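Local structure of insecticidal crystal protein Cry7Cal (Bacillus thuringiensis, 5ZI1) at residues A[495-500]-A[507-512]. The protein is a Bacillus thuringiensis delta-endotoxin, a crystal toxin active against locusts that probably binds receptors in the target insect, represented here by its three-domain toxin core. Sequence-based numbering, arbitrary orientation.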
ATOM      1  N   PRO A 495       3.115  -2.664  -7.531  1.00 43.66           N
ATOM      2  CA  PRO A 495       3.152  -3.063  -8.942  1.00 44.24           C
ATOM      3  C   PRO A 495       3.649  -4.493  -9.102  1.00 45.68           C
ATOM      4  O   PRO A 495       4.111  -5.134  -8.155  1.00 44.55           O
ATOM      5  CB  PRO A 495       4.106  -2.051  -9.579  1.00 46.61           C
ATOM      6  CG  PRO A 495       4.876  -1.478  -8.451  1.00 46.48           C
ATOM      7  CD  PRO A 495       4.030  -1.548  -7.239  1.00 44.64           C
ATOM      8  N   ILE A 496       3.521  -5.000 -10.333  1.00 43.48           N
ATOM      9  CA  ILE A 496       3.812  -6.387 -10.666  1.00 45.67           C
ATOM     10  C   ILE A 496       4.603  -6.408 -11.968  1.00 47.53           C
ATOM     11  O   ILE A 496       4.692  -5.410 -12.678  1.00 45.70           O
ATOM     12  CB  ILE A 496       2.529  -7.243 -10.793  1.00 47.65           C
ATOM     13  CG1 ILE A 496       1.653  -6.739 -11.943  1.00 45.25           C
ATOM     14  CG2 ILE A 496       1.757  -7.266  -9.478  1.00 44.07           C
ATOM     15  CD1 ILE A 496       0.398  -7.541 -12.136  1.00 53.39           C
ATOM     16  N   LEU A 497       5.191  -7.565 -12.276  1.00 47.58           N
ATOM     17  CA  LEU A 497       5.917  -7.742 -13.527  1.00 46.50           C
ATOM     18  C   LEU A 497       5.007  -8.311 -14.608  1.00 53.20           C
ATOM     19  O   LEU A 497       4.218  -9.228 -14.351  1.00 51.78           O
ATOM     20  CB  LEU A 497       7.115  -8.676 -13.344  1.00 52.13           C
ATOM     21  CG  LEU A 497       8.272  -8.196 -12.460  1.00 54.16           C
ATOM     22  CD1 LEU A 497       9.594  -8.774 -12.932  1.00 44.61           C
ATOM     23  CD2 LEU A 497       8.334  -6.691 -12.419  1.00 49.39           C
ATOM     24  N   LYS A 498       5.144  -7.781 -15.826  1.00 50.63           N
ATOM     25  CA  LYS A 498       4.445  -8.288 -17.000  1.00 53.08           C
ATOM     26  C   LYS A 498       5.472  -8.770 -18.016  1.00 56.81           C
ATOM     27  O   LYS A 498       6.193  -7.961 -18.609  1.00 56.43           O
ATOM     28  CB  LYS A 498       3.555  -7.216 -17.609  1.00 56.80           C
ATOM     29  CG  LYS A 498       2.740  -7.706 -18.781  1.00 54.66           C
ATOM     30  CD  LYS A 498       1.867  -6.586 -19.307  1.00 63.77           C
ATOM     31  CE  LYS A 498       2.456  -5.968 -20.563  1.00 67.63           C
ATOM     32  NZ  LYS A 498       1.704  -6.412 -21.788  1.00 66.19           N
ATOM     33  N   ILE A 499       5.521 -10.079 -18.238  1.00 49.44           N
ATOM     34  CA  ILE A 499       6.463 -10.689 -19.169  1.00 50.49           C
ATOM     35  C   ILE A 499       5.708 -11.118 -20.422  1.00 53.56           C
ATOM     36  O   ILE A 499       4.707 -11.839 -20.334  1.00 53.01           O
ATOM     37  CB  ILE A 499       7.182 -11.889 -18.528  1.00 59.58           C
ATOM     38  CG1 ILE A 499       7.679 -11.524 -17.132  1.00 55.21           C
ATOM     39  CG2 ILE A 499       8.351 -12.360 -19.398  1.00 53.22           C
ATOM     40  CD1 ILE A 499       7.900 -12.732 -16.263  1.00 57.53           C
ATOM     41  N   VAL A 500       6.191 -10.678 -21.582  1.00 51.56           N
ATOM     42  CA  VAL A 500       5.712 -11.139 -22.882  1.00 59.29           C
ATOM     43  C   VAL A 500       6.833 -11.956 -23.524  1.00 65.27           C
ATOM     44  O   VAL A 500       7.904 -11.416 -23.828  1.00 65.93           O
ATOM     45  CB  VAL A 500       5.290  -9.968 -23.779  1.00 59.94           C
ATOM     46  CG1 VAL A 500       4.705 -10.492 -25.060  1.00 54.60           C
ATOM     47  CG2 VAL A 500       4.285  -9.057 -23.049  1.00 54.72           C
ATOM     48  N   ASN A 507      16.144 -15.975 -21.567  1.00 60.30           N
ATOM     49  CA  ASN A 507      15.291 -16.577 -20.557  1.00 57.81           C
ATOM     50  C   ASN A 507      15.198 -15.735 -19.291  1.00 56.11           C
ATOM     51  O   ASN A 507      14.228 -15.874 -18.538  1.00 52.33           O
ATOM     52  CB  ASN A 507      15.811 -17.974 -20.204  1.00 54.02           C
ATOM     53  CG  ASN A 507      15.611 -18.981 -21.323  1.00 58.70           C
ATOM     54  OD1 ASN A 507      14.869 -18.746 -22.288  1.00 57.10           O
ATOM     55  ND2 ASN A 507      16.274 -20.123 -21.192  1.00 59.05           N
ATOM     56  N   GLN A 508      16.193 -14.894 -19.025  1.00 51.25           N
ATOM     57  CA  GLN A 508      16.273 -14.218 -17.737  1.00 54.25           C
ATOM     58  C   GLN A 508      15.207 -13.137 -17.625  1.00 53.52           C
ATOM     59  O   GLN A 508      15.038 -12.317 -18.533  1.00 56.35           O
ATOM     60  CB  GLN A 508      17.661 -13.615 -17.544  1.00 54.19           C
ATOM     61  CG  GLN A 508      17.867 -13.077 -16.144  1.00 58.85           C
ATOM     62  CD  GLN A 508      19.332 -12.873 -15.787  1.00 68.55           C
ATOM     63  OE1 GLN A 508      19.754 -11.763 -15.457  1.00 68.28           O
ATOM     64  NE2 GLN A 508      20.110 -13.952 -15.837  1.00 64.96           N
ATOM     65  N   VAL A 509      14.486 -13.132 -16.504  1.00 50.61           N
ATOM     66  CA  VAL A 509      13.459 -12.119 -16.273  1.00 52.42           C
ATOM     67  C   VAL A 509      13.982 -11.015 -15.363  1.00 54.44           C
ATOM     68  O   VAL A 509      13.947  -9.833 -15.728  1.00 57.02           O
ATOM     69  CB  VAL A 509      12.180 -12.735 -15.686  1.00 57.04           C
ATOM     70  CG1 VAL A 509      11.181 -11.636 -15.355  1.00 49.37           C
ATOM     71  CG2 VAL A 509      11.583 -13.774 -16.650  1.00 52.76           C
ATOM     72  N   PHE A 510      14.460 -11.371 -14.167  1.00 55.70           N
ATOM     73  CA  PHE A 510      14.939 -10.335 -13.262  1.00 56.26           C
ATOM     74  C   PHE A 510      16.080 -10.858 -12.403  1.00 60.97           C
ATOM     75  O   PHE A 510      16.343 -12.064 -12.344  1.00 53.98           O
ATOM     76  CB  PHE A 510      13.798  -9.772 -12.394  1.00 50.53           C
ATOM     77  CG  PHE A 510      13.241 -10.728 -11.352  1.00 52.22           C
ATOM     78  CD1 PHE A 510      13.987 -11.111 -10.248  1.00 53.68           C
ATOM     79  CD2 PHE A 510      11.933 -11.169 -11.438  1.00 48.34           C
ATOM     80  CE1 PHE A 510      13.460 -11.949  -9.285  1.00 50.96           C
ATOM     81  CE2 PHE A 510      11.403 -11.999 -10.472  1.00 47.40           C
ATOM     82  CZ  PHE A 510      12.168 -12.390  -9.397  1.00 48.25           C
ATOM     83  N   ARG A 511      16.751  -9.923 -11.718  1.00 54.42           N
ATOM     84  CA  ARG A 511      17.725 -10.259 -10.688  1.00 57.87           C
ATOM     85  C   ARG A 511      17.312  -9.659  -9.359  1.00 53.76           C
ATOM     86  O   ARG A 511      16.798  -8.545  -9.301  1.00 58.44           O
ATOM     87  CB  ARG A 511      19.108  -9.714 -10.970  1.00 60.94           C
ATOM     88  CG  ARG A 511      19.381  -9.393 -12.392  1.00 67.63           C
ATOM     89  CD  ARG A 511      20.842  -9.380 -12.588  1.00 68.93           C
ATOM     90  NE  ARG A 511      21.217  -9.070 -13.961  1.00 72.39           N
ATOM     91  CZ  ARG A 511      22.175  -9.711 -14.611  1.00 81.43           C
ATOM     92  NH1 ARG A 511      22.457  -9.374 -15.857  1.00 81.53           N
ATOM     93  NH2 ARG A 511      22.834 -10.697 -14.001  1.00 84.49           N
ATOM     94  N   MET A 512      17.656 -10.360  -8.290  1.00 56.48           N
ATOM     95  CA  MET A 512      17.276  -9.976  -6.943  1.00 50.39           C
ATOM     96  C   MET A 512      18.377 -10.446  -6.008  1.00 54.28           C
ATOM     97  O   MET A 512      18.927 -11.535  -6.205  1.00 53.59           O
ATOM     98  CB  MET A 512      15.926 -10.607  -6.600  1.00 52.31           C
ATOM     99  CG  MET A 512      15.411 -10.361  -5.212  1.00 54.45           C
ATOM    100  SD  MET A 512      13.811 -11.204  -5.013  1.00 56.53           S
ATOM    101  CE  MET A 512      12.708 -10.134  -5.937  1.00 50.03           C
TER
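Leu-497 and Ile-499 on strand 496-500 face Val-509 and Phe-510 on strand 508-512; the strands run roughly antiparallel, at 152°, with axes 9.4 Å apart at closest and no hydrogen bond between them. They belong to the two facing sheets of a beta sandwich, the C-terminal domain III of the three-domain Cry toxins. Strand 496-500 pairs instead with strands 484-487 and 589-599, and strand 508-513 with strands 478-479 and 575-580. The contact is buried and purely apolar.

Val-509 and Phe-510 are neighbours in sequence, yet both point inward. The psi of -56° at Val-509, followed by an extended Phe-510, is consistent with a classic beta bulge. Ile-499 and Val-509 meet tip to tip. A chi1 of 175° turns Val-509 CG1 away from the backbone N, and this methyl lies 3.6 Å from Ile-499 CD1. The other branch, Val-509 CG2, is 3.8 Å from the same Ile-499 CD1. The side chain of Leu-497 slides past that of Val-509 in the opposite direction and crosses that of Phe-510 at about a right angle. The CD1 methyl of Leu-497 touches both residues: it lies 4.1 Å from Val-509 CG1 and approaches the Phe-510 ring obliquely, 3.7 Å from Phe-510 CD2.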